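Local coordinates for periplasmic divalent cation tolerance protein (Thermotoga maritima, PDB 1VHF) that is probably involved in resistance toward heavy metals, as a trimeric member of the CutA family that probably binds copper, at residues V6-P11 with E69-L74; K26-C31 with E61-E66. All coordinates share one frame; numbering follows the deposited sequence. Where two conformers were deposited one is given.

How the interactions relate
Both contacts use helix 64-74, at different turns and with different chemistry. Interaction 1 lies in the core: the C-terminal half of the helix sets one leucine on strand 3-10, and the touching residues are all buried and meet through carbon alone. Interaction 2 is nearer the surface, where residues 61-66, at the entry to the same helix, meet the loop between helix 13-25 and strand 31-43; there a leucine packs against the carbon chains of a lysine and a glutamate. Along the chain, interaction 2 is nested within the loop closed by interaction 1. Their centres lie about 12 Å apart, and E70 joins them by packing its CB on L28 CD1.

Interaction 1: residues V6-P11 with E69-L74; sequences VYSTFP and EELRKL
The ring of F10 presents its edge to L71: methyl CD1 of the leucine lies in the ring plane, 4.0 Å from CZ, while the ring of H75 meets that of F10 with their planes nearly parallel. The phenyl ring reaches the helix because CG stands opposite the carbonyl carbon (chi1 -59°), which turns the CZ edge of the ring to L71. The second leucine branch serves the neighbouring strand positions. Its CD2 sits 4.1 Å from S8 CB and 4.3 Å from V6 CG1, so the forked side chain spans three alternate residues of the strand. Leucine suits this place because its two methyls can diverge over a beta surface, here from a CG lying trans to the backbone N (chi1 179°). V6, branched at CB, offers a compact methyl, and S8 offers its CB to the leucine while its buried hydroxyl is hydrogen-bonded to A81 O and H75 NE2. No hydrogen bond crosses between the segments. I19 of helix 13-25 touches both F10 and L71, and I82 of strand 82-86 touches L71 and V6; both continue the apolar layer. The strand and helix segments run almost parallel, 3° apart with axes 11.2 Å from each other, as expected for a helix laid on a sheet in the ferredoxin-like alpha/beta sandwich of the CutA family.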
loop_
_atom_site.group_PDB
_atom_site.type_symbol
_atom_site.label_atom_id
_atom_site.label_comp_id
_atom_site.label_asym_id
_atom_site.label_seq_id
_atom_site.Cartn_x
_atom_site.Cartn_y
_atom_site.Cartn_z
ATOM N N VAL A 6 0.478 5.193 -0.821
ATOM C CA VAL A 6 0.907 4.545 0.426
ATOM C C VAL A 6 1.557 3.211 0.004
ATOM O O VAL A 6 0.980 2.404 -0.724
ATOM C CB VAL A 6 -0.273 4.297 1.368
ATOM C CG1 VAL A 6 0.194 3.529 2.593
ATOM C CG2 VAL A 6 -0.928 5.608 1.786
ATOM N N TYR A 7 2.797 3.032 0.437
ATOM C CA TYR A 7 3.602 1.860 0.121
ATOM C C TYR A 7 3.711 0.908 1.310
ATOM O O TYR A 7 3.796 1.321 2.457
ATOM C CB TYR A 7 5.040 2.332 -0.201
ATOM C CG TYR A 7 6.056 1.312 -0.699
ATOM C CD1 TYR A 7 6.816 0.571 0.173
ATOM C CD2 TYR A 7 6.283 1.154 -2.058
ATOM C CE1 TYR A 7 7.795 -0.308 -0.257
ATOM C CE2 TYR A 7 7.236 0.228 -2.517
ATOM C CZ TYR A 7 7.992 -0.468 -1.614
ATOM O OH TYR A 7 8.955 -1.327 -2.105
ATOM N N SER A 8 3.668 -0.379 0.995
ATOM C CA SER A 8 3.899 -1.401 2.031
ATOM C C SER A 8 4.457 -2.625 1.326
ATOM O O SER A 8 4.446 -2.754 0.101
ATOM C CB SER A 8 2.609 -1.726 2.772
ATOM O OG SER A 8 2.884 -2.590 3.879
ATOM N N THR A 9 4.964 -3.565 2.132
ATOM C CA THR A 9 5.472 -4.831 1.620
ATOM C C THR A 9 4.766 -5.968 2.358
ATOM O O THR A 9 4.229 -5.812 3.471
ATOM C CB THR A 9 6.961 -5.040 1.656
ATOM O OG1 THR A 9 7.416 -5.223 3.012
ATOM C CG2 THR A 9 7.691 -3.883 0.995
ATOM N N PHE A 10 4.693 -7.106 1.654
ATOM C CA PHE A 10 3.964 -8.299 2.089
ATOM C C PHE A 10 4.760 -9.555 1.846
ATOM O O PHE A 10 5.652 -9.588 1.003
ATOM C CB PHE A 10 2.654 -8.393 1.225
ATOM C CG PHE A 10 1.814 -7.148 1.421
ATOM C CD1 PHE A 10 1.953 -6.090 0.519
ATOM C CD2 PHE A 10 0.907 -7.042 2.457
ATOM C CE1 PHE A 10 1.252 -4.912 0.711
ATOM C CE2 PHE A 10 0.194 -5.857 2.631
ATOM C CZ PHE A 10 0.345 -4.794 1.745
ATOM N N PRO A 11 4.475 -10.621 2.593
ATOM C CA PRO A 11 5.256 -11.836 2.448
ATOM C C PRO A 11 5.078 -12.586 1.171
ATOM O O PRO A 11 5.975 -13.409 0.857
ATOM C CB PRO A 11 4.784 -12.706 3.624
ATOM C CG PRO A 11 3.421 -12.198 3.941
ATOM C CD PRO A 11 3.473 -10.711 3.658
ATOM N N GLU A 69 -4.999 2.742 9.227
ATOM C CA GLU A 69 -5.595 1.903 10.268
ATOM C C GLU A 69 -5.999 0.550 9.746
ATOM O O GLU A 69 -5.620 -0.500 10.305
ATOM C CB GLU A 69 -6.826 2.642 10.844
ATOM C CG GLU A 69 -6.501 3.956 11.534
ATOM C CD GLU A 69 -7.706 4.603 12.188
ATOM O OE1 GLU A 69 -8.439 5.364 11.520
ATOM O OE2 GLU A 69 -7.941 4.353 13.391
ATOM N N GLU A 70 -6.660 0.486 8.598
ATOM C CA GLU A 70 -7.089 -0.779 8.035
ATOM C C GLU A 70 -5.910 -1.611 7.590
ATOM O O GLU A 70 -5.878 -2.835 7.745
ATOM C CB GLU A 70 -8.124 -0.629 6.919
ATOM C CG GLU A 70 -8.762 -1.917 6.479
ATOM C CD GLU A 70 -9.540 -2.733 7.486
ATOM O OE1 GLU A 70 -9.972 -2.204 8.524
ATOM O OE2 GLU A 70 -9.757 -3.949 7.239
ATOM N N LEU A 71 -4.964 -0.971 6.854
ATOM C CA LEU A 71 -3.796 -1.729 6.397
ATOM C C LEU A 71 -3.007 -2.288 7.564
ATOM O O LEU A 71 -2.626 -3.471 7.470
ATOM C CB LEU A 71 -2.974 -0.766 5.520
ATOM C CG LEU A 71 -1.682 -1.363 4.955
ATOM C CD1 LEU A 71 -1.945 -2.603 4.117
ATOM C CD2 LEU A 71 -0.962 -0.316 4.114
ATOM N N ARG A 72 -2.830 -1.562 8.660
ATOM C CA ARG A 72 -2.097 -2.094 9.824
ATOM C C ARG A 72 -2.854 -3.306 10.387
ATOM O O ARG A 72 -2.272 -4.354 10.685
ATOM C CB ARG A 72 -1.999 -1.043 10.924
ATOM C CG ARG A 72 -1.330 -1.600 12.218
ATOM C CD ARG A 72 0.156 -1.575 11.975
ATOM N NE ARG A 72 1.035 -2.069 12.992
ATOM C CZ ARG A 72 1.383 -1.565 14.157
ATOM N NH1 ARG A 72 0.877 -0.409 14.587
ATOM N NH2 ARG A 72 2.341 -2.164 14.872
ATOM N N LYS A 73 -4.180 -3.207 10.428
ATOM C CA LYS A 73 -5.007 -4.284 10.955
ATOM C C LYS A 73 -5.128 -5.496 10.101
ATOM O O LYS A 73 -5.465 -6.601 10.611
ATOM C CB LYS A 73 -6.391 -3.707 11.350
ATOM C CG LYS A 73 -6.220 -2.933 12.658
ATOM C CD LYS A 73 -7.493 -2.201 13.085
ATOM C CE LYS A 73 -7.163 -1.372 14.311
ATOM N NZ LYS A 73 -8.253 -0.498 14.806
ATOM N N LEU A 74 -4.926 -5.408 8.789
ATOM C CA LEU A 74 -4.959 -6.547 7.897
ATOM C C LEU A 74 -3.550 -7.131 7.659
ATOM O O LEU A 74 -3.416 -8.207 7.094
ATOM C CB LEU A 74 -5.512 -6.115 6.516
ATOM C CG LEU A 74 -6.984 -5.685 6.487
ATOM C CD1 LEU A 74 -7.345 -5.059 5.147
ATOM C CD2 LEU A 74 -7.885 -6.895 6.759
#

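Interaction 2: residues K26-C31 with E61-E66; sequences KRLIAC and EEKEKE
L28 meets K63 and E66 just after a Schellman motif, the turn by which helix 13-25 ends: R27 takes a positive phi of 59°, and the chain then heads for strand 31-43. The close part of the contact is built on L28. Its CD2 methyl rests 3.9 Å from E66 CB, with the two side chains crossing at about a right angle; in one of two conformers of E66, carboxylate oxygen OE1 also lies against this methyl. Leucine fits here because it can cover the aliphatic root of a glutamate while L23 of helix 13-25 touches it as well. Beside it, K63 CB lies 3.8 Å from L28 O, a carbonyl that has its hydrogen bond with T59 OG1. Further out the contact loosens. The K63 chain bends at the CB-CG bond (chi2 -80°) and so runs along the loop, where its CD comes 4.2 Å from L28 CD2. R27 lends only its backbone, for its long side chain leads away and is exposed. Lysine suits this boundary, since its carbon chain can shield a leucine while its ammonium group lies farther out. No hydrogen bond joins the two segments. Within 61-66, K63 NZ and E66 OE2 form a long salt bridge in that same conformer. At the outer end of the lysine, its CE comes to 3.9 Å from R27 O.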
loop_
_atom_site.group_PDB
_atom_site.type_symbol
_atom_site.label_atom_id
_atom_site.label_comp_id
_atom_site.label_asym_id
_atom_site.label_seq_id
_atom_site.Cartn_x
_atom_site.Cartn_y
_atom_site.Cartn_z
ATOM N N LYS A 26 -13.710 -1.970 0.629
ATOM C CA LYS A 26 -14.035 -0.962 1.620
ATOM C C LYS A 26 -14.019 0.437 1.069
ATOM O O LYS A 26 -14.350 1.409 1.743
ATOM C CB LYS A 26 -13.102 -1.084 2.836
ATOM C CG LYS A 26 -13.253 -2.421 3.572
ATOM C CD LYS A 26 -12.101 -2.631 4.548
ATOM C CE LYS A 26 -12.149 -3.969 5.261
ATOM N NZ LYS A 26 -13.062 -3.904 6.445
ATOM N N ARG A 27 -13.642 0.613 -0.206
ATOM C CA ARG A 27 -13.574 1.877 -0.917
ATOM C C ARG A 27 -12.630 2.834 -0.224
ATOM O O ARG A 27 -12.765 4.067 -0.280
ATOM C CB ARG A 27 -14.976 2.456 -1.173
ATOM C CG ARG A 27 -15.849 1.482 -1.987
ATOM C CD ARG A 27 -17.061 2.224 -2.570
ATOM N NE ARG A 27 -18.015 1.267 -3.153
ATOM C CZ ARG A 27 -17.905 0.670 -4.327
ATOM N NH1 ARG A 27 -16.891 0.892 -5.133
ATOM N NH2 ARG A 27 -18.854 -0.194 -4.715
ATOM N N LEU A 28 -11.520 2.251 0.289
ATOM C CA LEU A 28 -10.506 3.029 0.978
ATOM C C LEU A 28 -9.413 3.495 0.024
ATOM O O LEU A 28 -8.664 4.417 0.355
ATOM C CB LEU A 28 -9.869 2.299 2.153
ATOM C CG LEU A 28 -10.828 2.058 3.332
ATOM C CD1 LEU A 28 -10.128 1.207 4.378
ATOM C CD2 LEU A 28 -11.278 3.368 3.953
ATOM N N ILE A 29 -9.283 2.794 -1.089
ATOM C CA ILE A 29 -8.305 3.095 -2.119
ATOM C C ILE A 29 -9.017 3.031 -3.478
ATOM O O ILE A 29 -10.065 2.410 -3.639
ATOM C CB ILE A 29 -7.117 2.109 -2.173
ATOM C CG1 ILE A 29 -7.575 0.687 -2.550
ATOM C CG2 ILE A 29 -6.364 2.060 -0.836
ATOM C CD1 ILE A 29 -6.420 -0.293 -2.714
ATOM N N ALA A 30 -8.422 3.738 -4.457
ATOM C CA ALA A 30 -8.947 3.735 -5.811
ATOM C C ALA A 30 -8.363 2.573 -6.613
ATOM O O ALA A 30 -8.959 2.064 -7.541
ATOM C CB ALA A 30 -8.605 5.056 -6.504
ATOM N N CYS A 31 -7.099 2.208 -6.277
ATOM C CA CYS A 31 -6.469 1.098 -6.971
ATOM C C CYS A 31 -5.141 0.760 -6.290
ATOM O O CYS A 31 -4.711 1.525 -5.426
ATOM C CB CYS A 31 -6.174 1.498 -8.418
ATOM S SG CYS A 31 -5.357 3.068 -8.613
ATOM N N GLU A 61 -5.809 12.189 0.161
ATOM C CA GLU A 61 -5.312 12.536 1.493
ATOM C C GLU A 61 -6.364 12.320 2.575
ATOM O O GLU A 61 -6.012 11.964 3.718
ATOM C CB GLU A 61 -4.928 14.026 1.496
ATOM C CG GLU A 61 -3.655 14.366 0.767
ATOM C CD GLU A 61 -3.483 15.890 0.814
ATOM O OE1 GLU A 61 -4.545 16.541 0.677
ATOM O OE2 GLU A 61 -2.363 16.322 1.108
ATOM N N GLU A 62 -7.636 12.566 2.278
ATOM C CA GLU A 62 -8.723 12.412 3.245
ATOM C C GLU A 62 -8.875 10.998 3.758
ATOM O O GLU A 62 -9.313 10.803 4.888
ATOM C CB GLU A 62 -10.049 12.916 2.671
ATOM N N LYS A 63 -8.486 10.004 2.955
ATOM C CA LYS A 63 -8.580 8.620 3.371
ATOM C C LYS A 63 -7.294 8.105 3.991
ATOM O O LYS A 63 -7.287 6.936 4.412
ATOM C CB LYS A 63 -8.917 7.757 2.128
ATOM C CG LYS A 63 -10.311 8.055 1.578
ATOM C CD LYS A 63 -11.350 7.308 2.433
ATOM C CE LYS A 63 -12.712 7.369 1.750
ATOM N NZ LYS A 63 -13.762 7.816 2.711
ATOM N N GLU A 64 -6.236 8.878 4.125
ATOM C CA GLU A 64 -4.971 8.351 4.628
ATOM C C GLU A 64 -5.040 7.723 6.019
ATOM O O GLU A 64 -4.476 6.628 6.223
ATOM C CB GLU A 64 -3.906 9.470 4.646
ATOM C CG GLU A 64 -2.484 8.999 4.887
ATOM C CD GLU A 64 -1.455 10.070 5.036
ATOM O OE1 GLU A 64 -1.788 11.248 5.295
ATOM O OE2 GLU A 64 -0.226 9.832 4.876
ATOM N N LYS A 65 -5.658 8.412 6.963
ATOM C CA LYS A 65 -5.753 7.886 8.330
ATOM C C LYS A 65 -6.489 6.556 8.346
ATOM O O LYS A 65 -5.957 5.596 8.935
ATOM C CB LYS A 65 -6.500 8.908 9.203
ATOM N N GLU A 66 -7.648 6.481 7.699
ATOM C CA GLU A 66 -8.416 5.246 7.632
ATOM C C GLU A 66 -7.653 4.131 6.921
ATOM O O GLU A 66 -7.740 2.964 7.298
ATOM C CB GLU A 66 -9.755 5.467 6.932
ATOM C CG GLU A 66 -10.663 6.477 7.654
ATOM C CD GLU A 66 -11.819 6.810 6.706
ATOM O OE1 GLU A 66 -12.662 5.902 6.526
ATOM O OE2 GLU A 66 -11.794 7.882 6.089
#